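Local coordinates for protein serine protease inhibitor 4, isoform B (Drosophila melanogaster, PDB 4P0F) that probably inhibits serine and cysteine endopeptidases by the serpin mechanism and is captured in its cleaved form, at residues F171-Q176 / L223-D227; N33-F39 / L370-S376; V124-K128 / L157-L163; T43-A48 / V164-A168. One frame throughout, in Å; residues are numbered along the deposited sequence.

Contact 1: F171-Q176 / L223-D227; sequences FKGTWQ and LPYKD
The ring of Y225 is held between two aromatic neighbours. On one face F171 arrives edge first in a T-shaped pair, its CZ standing 3.5 Å above the centre of the Y225 ring, with the planes at 76°. On the opposite side lies W175, almost parallel to the tyrosine at 13° but slid along, so that overlap is slight and the meeting is local: W175 CZ3 to Y225 CE1, 3.3 Å. L223 CD1 lies over the other face of the indole, L223 CB touches W175 CZ3 at 3.5 Å, and P224 O sits at the indole edge. Although the CB of W175 heads away from 223-227, its chi1 of -60°, with CG beside the backbone N, swings the ring back alongside Y225. Two backbone bonds fix the crossing chains: K226 N to T174 O at 2.8 Å, and Q176 N to P224 O at 2.9 Å. W175 probably corresponds to the tryptophan that marks the breach in other serpins, and the pairing of strand 161-174 with strand 328-341 is consistent with a reactive loop inserted after cleavage. The chemistry implies an apolar aromatic core with its few polar atoms satisfied, W175 NE1 by N325 O and Y225 OH by T329 OG1, whereas on the exposed side Q176 OE1 is bridged through water to Y225 O.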
loop_
_atom_site.group_PDB
_atom_site.type_symbol
_atom_site.label_atom_id
_atom_site.label_comp_id
_atom_site.label_asym_id
_atom_site.label_seq_id
_atom_site.Cartn_x
_atom_site.Cartn_y
_atom_site.Cartn_z
ATOM N N PHE A 171 -8.919 -6.115 0.961
ATOM C CA PHE A 171 -9.493 -6.427 -0.340
ATOM C C PHE A 171 -9.726 -7.919 -0.461
ATOM O O PHE A 171 -8.845 -8.718 -0.150
ATOM C CB PHE A 171 -8.573 -5.949 -1.450
ATOM C CG PHE A 171 -8.958 -6.445 -2.812
ATOM C CD1 PHE A 171 -10.057 -5.930 -3.468
ATOM C CD2 PHE A 171 -8.212 -7.431 -3.429
ATOM C CE1 PHE A 171 -10.411 -6.393 -4.729
ATOM C CE2 PHE A 171 -8.558 -7.896 -4.694
ATOM C CZ PHE A 171 -9.657 -7.374 -5.339
ATOM N N LYS A 172 -10.917 -8.285 -0.913
ATOM C CA LYS A 172 -11.196 -9.663 -1.295
ATOM C C LYS A 172 -12.074 -9.644 -2.532
ATOM O O LYS A 172 -13.216 -9.194 -2.488
ATOM C CB LYS A 172 -11.866 -10.438 -0.165
ATOM C CG LYS A 172 -12.283 -11.856 -0.577
ATOM C CD LYS A 172 -11.571 -12.917 0.235
ATOM C CE LYS A 172 -12.145 -14.299 -0.039
ATOM N NZ LYS A 172 -11.536 -15.334 0.839
ATOM N N GLY A 173 -11.527 -10.125 -3.641
ATOM C CA GLY A 173 -12.229 -10.100 -4.903
ATOM C C GLY A 173 -12.243 -11.474 -5.537
ATOM O O GLY A 173 -11.337 -12.272 -5.313
ATOM N N THR A 174 -13.290 -11.739 -6.306
ATOM C CA THR A 174 -13.395 -12.949 -7.105
ATOM C C THR A 174 -13.108 -12.605 -8.560
ATOM O O THR A 174 -13.585 -11.589 -9.050
ATOM C CB THR A 174 -14.800 -13.571 -6.967
ATOM O OG1 THR A 174 -15.058 -13.822 -5.578
ATOM C CG2 THR A 174 -14.911 -14.862 -7.762
ATOM N N TRP A 175 -12.335 -13.432 -9.259
ATOM C CA TRP A 175 -12.058 -13.139 -10.661
ATOM C C TRP A 175 -13.357 -13.111 -11.459
ATOM O O TRP A 175 -14.271 -13.909 -11.217
ATOM C CB TRP A 175 -11.134 -14.167 -11.305
ATOM C CG TRP A 175 -9.776 -14.334 -10.721
ATOM C CD1 TRP A 175 -9.258 -15.479 -10.214
ATOM C CD2 TRP A 175 -8.750 -13.345 -10.612
ATOM N NE1 TRP A 175 -7.971 -15.274 -9.797
ATOM C CE2 TRP A 175 -7.636 -13.969 -10.024
ATOM C CE3 TRP A 175 -8.661 -11.992 -10.954
ATOM C CZ2 TRP A 175 -6.457 -13.296 -9.764
ATOM C CZ3 TRP A 175 -7.490 -11.326 -10.692
ATOM C CH2 TRP A 175 -6.401 -11.975 -10.109
ATOM N N GLN A 176 -13.425 -12.210 -12.433
ATOM C CA GLN A 176 -14.512 -12.235 -13.399
ATOM C C GLN A 176 -14.441 -13.572 -14.123
ATOM O O GLN A 176 -15.459 -14.220 -14.358
ATOM C CB GLN A 176 -14.401 -11.065 -14.382
ATOM C CG GLN A 176 -15.521 -11.024 -15.418
ATOM C CD GLN A 176 -16.868 -10.650 -14.818
ATOM O OE1 GLN A 176 -16.961 -9.748 -13.987
ATOM N NE2 GLN A 176 -17.921 -11.344 -15.242
ATOM N N LEU A 223 -6.389 -8.478 -15.164
ATOM C CA LEU A 223 -7.350 -9.493 -14.770
ATOM C C LEU A 223 -8.426 -8.836 -13.909
ATOM O O LEU A 223 -8.142 -8.417 -12.783
ATOM C CB LEU A 223 -6.654 -10.618 -14.005
ATOM C CG LEU A 223 -5.465 -11.286 -14.701
ATOM C CD1 LEU A 223 -4.878 -12.390 -13.838
ATOM C CD2 LEU A 223 -5.873 -11.837 -16.060
ATOM N N PRO A 224 -9.657 -8.726 -14.430
ATOM C CA PRO A 224 -10.699 -8.020 -13.679
ATOM C C PRO A 224 -11.345 -8.859 -12.582
ATOM O O PRO A 224 -11.412 -10.075 -12.684
ATOM C CB PRO A 224 -11.721 -7.662 -14.763
ATOM C CG PRO A 224 -11.565 -8.729 -15.779
ATOM C CD PRO A 224 -10.100 -9.065 -15.792
ATOM N N TYR A 225 -11.812 -8.186 -11.532
ATOM C CA TYR A 225 -12.610 -8.812 -10.478
ATOM C C TYR A 225 -14.091 -8.558 -10.738
ATOM O O TYR A 225 -14.462 -7.478 -11.188
ATOM C CB TYR A 225 -12.202 -8.255 -9.101
ATOM C CG TYR A 225 -10.765 -8.554 -8.781
ATOM C CD1 TYR A 225 -10.395 -9.800 -8.304
ATOM C CD2 TYR A 225 -9.777 -7.605 -8.977
ATOM C CE1 TYR A 225 -9.079 -10.098 -8.035
ATOM C CE2 TYR A 225 -8.447 -7.889 -8.704
ATOM C CZ TYR A 225 -8.114 -9.140 -8.223
ATOM O OH TYR A 225 -6.808 -9.444 -7.958
ATOM N N LYS A 226 -14.944 -9.534 -10.454
ATOM C CA LYS A 226 -16.364 -9.369 -10.739
ATOM C C LYS A 226 -16.977 -8.342 -9.788
ATOM O O LYS A 226 -16.458 -8.107 -8.695
ATOM C CB LYS A 226 -17.112 -10.705 -10.652
ATOM C CG LYS A 226 -16.896 -11.481 -9.376
ATOM C CD LYS A 226 -17.619 -12.827 -9.409
ATOM C CE LYS A 226 -19.120 -12.670 -9.261
ATOM N NZ LYS A 226 -19.719 -13.794 -8.486
ATOM N N ASP A 227 -18.062 -7.717 -10.233
ATOM C CA ASP A 227 -18.816 -6.771 -9.413
ATOM C C ASP A 227 -17.939 -5.647 -8.874
ATOM O O ASP A 227 -18.088 -5.233 -7.724
ATOM C CB ASP A 227 -19.485 -7.499 -8.248
ATOM C CG ASP A 227 -20.368 -8.638 -8.705
ATOM O OD1 ASP A 227 -20.912 -8.556 -9.829
ATOM O OD2 ASP A 227 -20.518 -9.615 -7.939
HETATM O O HOH W 1 -15.252 -9.700 -6.613
HETATM O O HOH W 2 -15.585 -7.161 -13.956
HETATM O O HOH W 3 -18.834 -8.607 -12.841
#

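Contact 2: N33-F39 / L370-S376; sequences NIVFSPF and LPLFWGS
F36 and W374 exchange two backbone hydrogen bonds, F36 N to W374 O at 3.0 Å and W374 N to F36 O at 2.9 Å, and form the hydrogen-bonded pair of a short antiparallel ladder. V35 and G375 make the adjoining non-hydrogen-bonded pair, and beyond them S376 N donates to I34 O. The chains close up here, where G375 CA lies 3.0 Å from I34 O. Side by side, the F36 and W374 side chains point the same way; their rings are slid apart, and the real touch is F36 CE1 on W374 CB, 3.8 Å. At the other end S37 replaces the ladder with its side chain. Its OG, anti to the backbone N at chi1 174°, donates to L372 O over 2.7 Å and also accepts from S40 N, so that one hydroxyl both N-caps helix 38-49 and ties it to the neighbouring strand. P38 CD follows, 3.6 Å from L372 O, and two residues on from S37, F39 CB rests against L372 CD2 at 4.1 Å. P371 O is buried here without a polar partner. Further out, L372 and F373 form a classic beta bulge opposite L364; S37 CB lies over one face of the F373 ring. H318 NE2 bonds to S37 N, S376 OG meets Y22 OH on helix 6-28, and S37, L372 and F373 pack on I169 of strand 161-174. Strands 35-36, 370-377 and 360-366 pair as in serpin sheet B, with helix B (38-49) starting from its edge strand, and S37 beside H318 is consistent with the shutter region.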
loop_
_atom_site.group_PDB
_atom_site.type_symbol
_atom_site.label_atom_id
_atom_site.label_comp_id
_atom_site.label_asym_id
_atom_site.label_seq_id
_atom_site.Cartn_x
_atom_site.Cartn_y
_atom_site.Cartn_z
ATOM N N ASN A 33 10.047 -10.495 -2.301
ATOM C CA ASN A 33 8.733 -10.272 -2.885
ATOM C C ASN A 33 8.000 -9.148 -2.178
ATOM O O ASN A 33 7.164 -9.368 -1.311
ATOM C CB ASN A 33 7.900 -11.544 -2.837
ATOM C CG ASN A 33 8.463 -12.636 -3.722
ATOM O OD1 ASN A 33 9.356 -12.395 -4.531
ATOM N ND2 ASN A 33 7.953 -13.848 -3.566
ATOM N N ILE A 34 8.309 -7.931 -2.579
ATOM C CA ILE A 34 7.705 -6.763 -1.980
ATOM C C ILE A 34 6.209 -6.712 -2.260
ATOM O O ILE A 34 5.773 -6.982 -3.369
ATOM C CB ILE A 34 8.398 -5.495 -2.515
ATOM C CG1 ILE A 34 9.861 -5.489 -2.058
ATOM C CG2 ILE A 34 7.680 -4.226 -2.051
ATOM C CD1 ILE A 34 10.715 -4.436 -2.725
ATOM N N VAL A 35 5.422 -6.380 -1.241
ATOM C CA VAL A 35 4.027 -6.010 -1.450
ATOM C C VAL A 35 3.711 -4.899 -0.476
ATOM O O VAL A 35 4.157 -4.939 0.663
ATOM C CB VAL A 35 3.043 -7.204 -1.278
ATOM C CG1 VAL A 35 3.192 -7.881 0.080
ATOM C CG2 VAL A 35 1.603 -6.750 -1.503
ATOM N N PHE A 36 2.988 -3.889 -0.938
ATOM C CA PHE A 36 2.622 -2.770 -0.083
ATOM C C PHE A 36 1.392 -2.077 -0.640
ATOM O O PHE A 36 1.021 -2.283 -1.797
ATOM C CB PHE A 36 3.797 -1.779 0.077
ATOM C CG PHE A 36 4.122 -0.962 -1.167
ATOM C CD1 PHE A 36 4.831 -1.508 -2.214
ATOM C CD2 PHE A 36 3.758 0.375 -1.242
ATOM C CE1 PHE A 36 5.146 -0.744 -3.338
ATOM C CE2 PHE A 36 4.062 1.140 -2.359
ATOM C CZ PHE A 36 4.756 0.576 -3.407
ATOM N N SER A 37 0.730 -1.294 0.212
ATOM C CA SER A 37 -0.387 -0.469 -0.216
ATOM C C SER A 37 0.028 0.991 -0.229
ATOM O O SER A 37 0.132 1.615 0.835
ATOM C CB SER A 37 -1.593 -0.645 0.693
ATOM O OG SER A 37 -2.614 0.271 0.337
ATOM N N PRO A 38 0.274 1.543 -1.422
ATOM C CA PRO A 38 0.637 2.967 -1.452
ATOM C C PRO A 38 -0.500 3.851 -0.954
ATOM O O PRO A 38 -0.245 4.890 -0.319
ATOM C CB PRO A 38 0.962 3.223 -2.927
ATOM C CG PRO A 38 0.348 2.125 -3.684
ATOM C CD PRO A 38 0.292 0.938 -2.768
ATOM N N PHE A 39 -1.737 3.434 -1.202
ATOM C CA PHE A 39 -2.896 4.196 -0.756
ATOM C C PHE A 39 -2.911 4.313 0.765
ATOM O O PHE A 39 -3.216 5.381 1.318
ATOM C CB PHE A 39 -4.199 3.561 -1.229
ATOM C CG PHE A 39 -5.416 4.323 -0.794
ATOM C CD1 PHE A 39 -6.011 4.065 0.428
ATOM C CD2 PHE A 39 -5.939 5.333 -1.581
ATOM C CE1 PHE A 39 -7.115 4.790 0.847
ATOM C CE2 PHE A 39 -7.046 6.055 -1.167
ATOM C CZ PHE A 39 -7.632 5.778 0.055
ATOM N N LEU A 370 -5.707 4.249 -10.197
ATOM C CA LEU A 370 -5.626 4.417 -8.745
ATOM C C LEU A 370 -5.110 3.128 -8.111
ATOM O O LEU A 370 -5.855 2.155 -8.006
ATOM C CB LEU A 370 -6.979 4.802 -8.148
ATOM C CG LEU A 370 -6.830 5.459 -6.762
ATOM C CD1 LEU A 370 -7.993 6.381 -6.461
ATOM C CD2 LEU A 370 -6.688 4.429 -5.659
ATOM N N PRO A 371 -3.827 3.106 -7.705
ATOM C CA PRO A 371 -3.255 1.859 -7.198
ATOM C C PRO A 371 -3.513 1.649 -5.712
ATOM O O PRO A 371 -3.219 2.523 -4.902
ATOM C CB PRO A 371 -1.766 2.025 -7.478
ATOM C CG PRO A 371 -1.532 3.478 -7.422
ATOM C CD PRO A 371 -2.798 4.155 -7.841
ATOM N N LEU A 372 -4.071 0.495 -5.364
ATOM C CA LEU A 372 -4.366 0.176 -3.964
ATOM C C LEU A 372 -3.272 -0.691 -3.362
ATOM O O LEU A 372 -2.919 -0.536 -2.191
ATOM C CB LEU A 372 -5.721 -0.525 -3.848
ATOM C CG LEU A 372 -6.929 0.334 -4.215
ATOM C CD1 LEU A 372 -8.201 -0.494 -4.218
ATOM C CD2 LEU A 372 -7.057 1.536 -3.280
ATOM N N PHE A 373 -2.743 -1.601 -4.176
ATOM C CA PHE A 373 -1.627 -2.461 -3.803
ATOM C C PHE A 373 -0.645 -2.514 -4.969
ATOM O O PHE A 373 -1.037 -2.405 -6.141
ATOM C CB PHE A 373 -2.084 -3.886 -3.449
ATOM C CG PHE A 373 -2.908 -3.972 -2.206
ATOM C CD1 PHE A 373 -4.266 -3.746 -2.248
ATOM C CD2 PHE A 373 -2.323 -4.279 -0.995
ATOM C CE1 PHE A 373 -5.033 -3.824 -1.108
ATOM C CE2 PHE A 373 -3.090 -4.359 0.146
ATOM C CZ PHE A 373 -4.436 -4.115 0.086
ATOM N N TRP A 374 0.619 -2.711 -4.636
ATOM C CA TRP A 374 1.701 -2.755 -5.604
ATOM C C TRP A 374 2.719 -3.771 -5.112
ATOM O O TRP A 374 3.032 -3.813 -3.918
ATOM C CB TRP A 374 2.325 -1.369 -5.744
ATOM C CG TRP A 374 3.138 -1.141 -6.967
ATOM C CD1 TRP A 374 4.259 -1.816 -7.341
ATOM C CD2 TRP A 374 2.919 -0.137 -7.973
ATOM N NE1 TRP A 374 4.739 -1.313 -8.526
ATOM C CE2 TRP A 374 3.937 -0.280 -8.930
ATOM C CE3 TRP A 374 1.957 0.860 -8.156
ATOM C CZ2 TRP A 374 4.018 0.535 -10.059
ATOM C CZ3 TRP A 374 2.041 1.666 -9.267
ATOM C CH2 TRP A 374 3.059 1.500 -10.206
ATOM N N GLY A 375 3.243 -4.600 -6.009
ATOM C CA GLY A 375 4.228 -5.567 -5.579
ATOM C C GLY A 375 5.067 -6.178 -6.675
ATOM O O GLY A 375 4.915 -5.860 -7.855
ATOM N N SER A 376 5.972 -7.044 -6.235
ATOM C CA SER A 376 6.892 -7.788 -7.079
ATOM C C SER A 376 6.875 -9.257 -6.717
ATOM O O SER A 376 6.778 -9.605 -5.546
ATOM C CB SER A 376 8.325 -7.287 -6.904
ATOM O OG SER A 376 8.521 -6.022 -7.477
HETATM O O HOH W 4 4.769 -9.733 -3.863
#

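Contact 3: V124-K128 / L157-L163; sequences VDFSK and LNSESRL
F126, in the loop that leads into helix 129-143, plugs against the type I turn N158-S161 through which the chain enters strand 161-174; together they close the helix F region onto sheet A of the serpin fold. S161 CB makes a CH-pi contact over one face of the F126 ring, 4.0 Å from its centroid, while V124 CG2 lies over the opposite face, displaced toward the ring's periphery. L157 CD1 sits at the ring edge, 4.0 Å from F126 CD1, and R162 O lies at the edge too, 3.8 Å from F126 CE2. With chi1 at -73°, CG lies beside the backbone N, which brings the ring against S161 CB. On the exposed side, S127 OG comes to 3.3 Å from S159 CB. The turn is braced from within: N158 N donates to S161 OG, and N158 OD1 accepts from E160 N in an Asx turn. R162 NH1 reaches back to two carbonyls, S159 O at 2.8 Å and S161 O at 2.9 Å, while its NE forms a salt bridge with E309. No hydrogen bond joins the two segments, so their union rests on van der Waals and CH-pi contacts, while several polar groups shape the turn that receives the phenylalanine.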
loop_
_atom_site.group_PDB
_atom_site.type_symbol
_atom_site.label_atom_id
_atom_site.label_comp_id
_atom_site.label_asym_id
_atom_site.label_seq_id
_atom_site.Cartn_x
_atom_site.Cartn_y
_atom_site.Cartn_z
ATOM N N VAL A 124 -5.872 5.844 24.720
ATOM C CA VAL A 124 -5.157 4.680 25.247
ATOM C C VAL A 124 -4.036 5.118 26.185
ATOM O O VAL A 124 -3.596 6.265 26.136
ATOM C CB VAL A 124 -4.553 3.808 24.111
ATOM C CG1 VAL A 124 -5.643 3.327 23.155
ATOM C CG2 VAL A 124 -3.477 4.571 23.353
ATOM N N ASP A 125 -3.578 4.202 27.035
ATOM C CA ASP A 125 -2.495 4.487 27.971
ATOM C C ASP A 125 -1.184 3.919 27.437
ATOM O O ASP A 125 -0.897 2.733 27.616
ATOM C CB ASP A 125 -2.814 3.902 29.351
ATOM C CG ASP A 125 -1.784 4.270 30.399
ATOM O OD1 ASP A 125 -0.743 4.852 30.044
ATOM O OD2 ASP A 125 -2.009 3.963 31.588
ATOM N N PHE A 126 -0.391 4.753 26.765
ATOM C CA PHE A 126 0.861 4.292 26.154
ATOM C C PHE A 126 1.946 3.919 27.171
ATOM O O PHE A 126 2.908 3.236 26.823
ATOM C CB PHE A 126 1.408 5.354 25.191
ATOM C CG PHE A 126 0.629 5.471 23.899
ATOM C CD1 PHE A 126 0.524 4.399 23.022
ATOM C CD2 PHE A 126 0.036 6.676 23.541
ATOM C CE1 PHE A 126 -0.174 4.526 21.836
ATOM C CE2 PHE A 126 -0.672 6.806 22.364
ATOM C CZ PHE A 126 -0.778 5.727 21.507
ATOM N N SER A 127 1.805 4.360 28.417
ATOM C CA SER A 127 2.722 3.932 29.472
ATOM C C SER A 127 2.555 2.440 29.717
ATOM O O SER A 127 3.510 1.738 30.061
ATOM C CB SER A 127 2.477 4.712 30.763
ATOM O OG SER A 127 2.717 6.089 30.542
ATOM N N LYS A 128 1.328 1.963 29.540
ATOM C CA LYS A 128 1.062 0.533 29.561
ATOM C C LYS A 128 1.152 0.065 28.124
ATOM O O LYS A 128 0.142 -0.190 27.470
ATOM C CB LYS A 128 -0.306 0.229 30.156
ATOM C CG LYS A 128 -0.433 0.595 31.627
ATOM C CD LYS A 128 -1.859 0.425 32.111
ATOM C CE LYS A 128 -1.990 0.838 33.575
ATOM N NZ LYS A 128 -3.404 0.831 34.045
ATOM N N LEU A 157 6.493 1.902 21.719
ATOM C CA LEU A 157 5.567 2.745 22.467
ATOM C C LEU A 157 6.038 2.888 23.905
ATOM O O LEU A 157 6.513 1.923 24.491
ATOM C CB LEU A 157 4.151 2.151 22.446
ATOM C CG LEU A 157 3.542 1.891 21.067
ATOM C CD1 LEU A 157 2.143 1.296 21.190
ATOM C CD2 LEU A 157 3.500 3.153 20.227
ATOM N N ASN A 158 5.886 4.084 24.470
ATOM C CA ASN A 158 6.184 4.311 25.885
ATOM C C ASN A 158 5.498 5.580 26.390
ATOM O O ASN A 158 4.650 6.140 25.703
ATOM C CB ASN A 158 7.701 4.376 26.119
ATOM C CG ASN A 158 8.380 5.539 25.395
ATOM O OD1 ASN A 158 7.765 6.557 25.089
ATOM N ND2 ASN A 158 9.669 5.379 25.122
ATOM N N SER A 159 5.856 6.036 27.592
ATOM C CA SER A 159 5.170 7.170 28.198
ATOM C C SER A 159 5.333 8.471 27.417
ATOM O O SER A 159 4.593 9.428 27.654
ATOM C CB SER A 159 5.663 7.386 29.636
ATOM O OG SER A 159 7.063 7.594 29.655
ATOM N N GLU A 160 6.301 8.514 26.504
ATOM C CA GLU A 160 6.505 9.685 25.643
ATOM C C GLU A 160 5.616 9.672 24.394
ATOM O O GLU A 160 5.484 10.687 23.719
ATOM C CB GLU A 160 7.971 9.792 25.211
ATOM C CG GLU A 160 8.951 10.008 26.350
ATOM C CD GLU A 160 9.055 11.463 26.759
ATOM O OE1 GLU A 160 9.655 12.260 26.001
ATOM O OE2 GLU A 160 8.535 11.811 27.838
ATOM N N SER A 161 5.021 8.520 24.078
ATOM C CA SER A 161 4.129 8.408 22.925
ATOM C C SER A 161 2.912 9.289 23.142
ATOM O O SER A 161 2.396 9.361 24.258
ATOM C CB SER A 161 3.676 6.957 22.702
ATOM O OG SER A 161 4.770 6.076 22.535
ATOM N N ARG A 162 2.442 9.950 22.088
ATOM C CA ARG A 162 1.302 10.846 22.220
ATOM C C ARG A 162 0.139 10.449 21.320
ATOM O O ARG A 162 -1.020 10.571 21.714
ATOM C CB ARG A 162 1.735 12.283 21.949
ATOM C CG ARG A 162 2.657 12.825 23.017
ATOM C CD ARG A 162 1.902 13.142 24.315
ATOM N NE ARG A 162 2.796 13.526 25.410
ATOM C CZ ARG A 162 3.346 12.681 26.277
ATOM N NH1 ARG A 162 3.108 11.374 26.200
ATOM N NH2 ARG A 162 4.142 13.144 27.226
ATOM N N LEU A 163 0.421 9.990 20.107
ATOM C CA LEU A 163 -0.642 9.387 19.332
ATOM C C LEU A 163 -0.105 8.452 18.281
ATOM O O LEU A 163 1.056 8.529 17.907
ATOM C CB LEU A 163 -1.518 10.461 18.693
ATOM C CG LEU A 163 -0.811 11.472 17.805
ATOM C CD1 LEU A 163 -0.816 11.025 16.341
ATOM C CD2 LEU A 163 -1.480 12.811 17.959
#

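Contact 4: T43-A48 / V164-A168; sequences TCAAMA and VLVNA
L165 carries most of the packing between strand 164-168 and helix 43-48, part of helix B of the serpin fold, which packs against sheet A in the shutter region. The short axes approach to 7.8 Å and run roughly antiparallel, at 149°. The isobutyl group of L165 presses into the helix: CD1 comes within 3.6 Å of A48 N and 3.9 Å of A48 CB, while both methyls lie 4.1 Å from M47 CB. The carbonyl of L165 is approached by C44, whose SG stands 3.4 Å from L165 O; chi1 of -171° sets that sulfur anti to its own backbone N and carries it toward the strand. V166 points its side chain the other way, toward W139 and V140 of helix 129-143, and offers the helix its carbonyl, with M47 CE resting 3.8 Å from V166 O. At N167 the interface turns polar. Its OD1 bonds to S40 OG and its ND2 to N95 OD1, so the amide links helix 38-49 to strand 91-100 and its rotation is fixed at both ends. Crossing it at about a right angle, T43 keeps its hydroxyl on F39 O and presents carbon instead, with T43 CG2 3.8 Å from N167 ND2.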
loop_
_atom_site.group_PDB
_atom_site.type_symbol
_atom_site.label_atom_id
_atom_site.label_comp_id
_atom_site.label_asym_id
_atom_site.label_seq_id
_atom_site.Cartn_x
_atom_site.Cartn_y
_atom_site.Cartn_z
ATOM N N THR A 43 -2.430 7.884 2.743
ATOM C CA THR A 43 -3.552 8.277 3.582
ATOM C C THR A 43 -3.091 8.508 5.011
ATOM O O THR A 43 -3.424 9.529 5.617
ATOM C CB THR A 43 -4.664 7.211 3.549
ATOM O OG1 THR A 43 -5.127 7.068 2.203
ATOM C CG2 THR A 43 -5.840 7.616 4.422
ATOM N N CYS A 44 -2.300 7.584 5.546
ATOM C CA CYS A 44 -1.841 7.710 6.930
ATOM C C CYS A 44 -0.978 8.953 7.079
ATOM O O CYS A 44 -1.127 9.729 8.031
ATOM C CB CYS A 44 -1.055 6.483 7.361
ATOM S SG CYS A 44 -0.689 6.497 9.132
ATOM N N ALA A 45 -0.081 9.157 6.125
ATOM C CA ALA A 45 0.822 10.300 6.178
ATOM C C ALA A 45 0.084 11.621 5.959
ATOM O O ALA A 45 0.465 12.652 6.534
ATOM C CB ALA A 45 1.929 10.136 5.162
ATOM N N ALA A 46 -0.965 11.607 5.134
ATOM C CA ALA A 46 -1.771 12.805 4.922
ATOM C C ALA A 46 -2.517 13.183 6.201
ATOM O O ALA A 46 -2.682 14.362 6.499
ATOM C CB ALA A 46 -2.757 12.605 3.775
ATOM N N MET A 47 -2.980 12.184 6.949
ATOM C CA MET A 47 -3.606 12.450 8.242
ATOM C C MET A 47 -2.623 13.148 9.164
ATOM O O MET A 47 -2.987 14.100 9.866
ATOM C CB MET A 47 -4.123 11.154 8.886
ATOM C CG MET A 47 -5.392 10.617 8.218
ATOM S SD MET A 47 -6.199 9.283 9.124
ATOM C CE MET A 47 -5.034 7.971 8.872
ATOM N N ALA A 48 -1.379 12.688 9.174
ATOM C CA ALA A 48 -0.373 13.330 10.013
ATOM C C ALA A 48 -0.136 14.753 9.537
ATOM O O ALA A 48 0.018 15.664 10.355
ATOM C CB ALA A 48 0.919 12.542 10.010
ATOM N N VAL A 164 -0.970 7.542 17.845
ATOM C CA VAL A 164 -0.670 6.660 16.727
ATOM C C VAL A 164 -1.801 6.783 15.730
ATOM O O VAL A 164 -2.963 6.595 16.080
ATOM C CB VAL A 164 -0.515 5.193 17.160
ATOM C CG1 VAL A 164 -0.260 4.287 15.943
ATOM C CG2 VAL A 164 0.611 5.054 18.157
ATOM N N LEU A 165 -1.442 7.122 14.498
ATOM C CA LEU A 165 -2.382 7.205 13.391
ATOM C C LEU A 165 -2.310 5.918 12.606
ATOM O O LEU A 165 -1.214 5.468 12.293
ATOM C CB LEU A 165 -2.051 8.389 12.478
ATOM C CG LEU A 165 -2.517 9.755 12.972
ATOM C CD1 LEU A 165 -1.822 10.861 12.225
ATOM C CD2 LEU A 165 -4.022 9.876 12.790
ATOM N N VAL A 166 -3.464 5.325 12.309
ATOM C CA VAL A 166 -3.490 4.061 11.588
ATOM C C VAL A 166 -4.471 4.085 10.433
ATOM O O VAL A 166 -5.592 4.566 10.555
ATOM C CB VAL A 166 -3.840 2.881 12.516
ATOM C CG1 VAL A 166 -3.662 1.570 11.781
ATOM C CG2 VAL A 166 -2.951 2.909 13.753
ATOM N N ASN A 167 -4.010 3.570 9.298
ATOM C CA ASN A 167 -4.875 3.228 8.187
ATOM C C ASN A 167 -4.795 1.739 7.939
ATOM O O ASN A 167 -3.706 1.186 7.919
ATOM C CB ASN A 167 -4.482 3.958 6.905
ATOM C CG ASN A 167 -5.242 3.434 5.711
ATOM O OD1 ASN A 167 -4.803 2.485 5.028
ATOM N ND2 ASN A 167 -6.408 4.012 5.469
ATOM N N ALA A 168 -5.944 1.104 7.734
ATOM C CA ALA A 168 -5.988 -0.309 7.364
ATOM C C ALA A 168 -6.811 -0.459 6.096
ATOM O O ALA A 168 -7.749 0.299 5.870
ATOM C CB ALA A 168 -6.570 -1.148 8.487
#

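Overall arrangement
Strand 161-174 threads contacts 3, 4 and 1 in turn, from its first residues through its middle to its far end, so that contacts 1 and 3 stand about 40 Å apart between centres. Helix 38-49 joins contacts 2 and 4, which lie nearer the middle of the molecule and are wholly or almost wholly buried, whereas contacts 1 and 3 mix buried rings with solvent-exposed residues. Chemistry follows place: contact 2 is a ladder of backbone bonds ending in a serine cap, contact 4 is mostly hydrocarbon and sulfur packing, with one buried asparagine bonded outside the two segments, contact 3 centres on one phenylalanine, and contact 1 on an aromatic cluster edged by water. Neighbours also touch, F171 with F373 and F126 with V164.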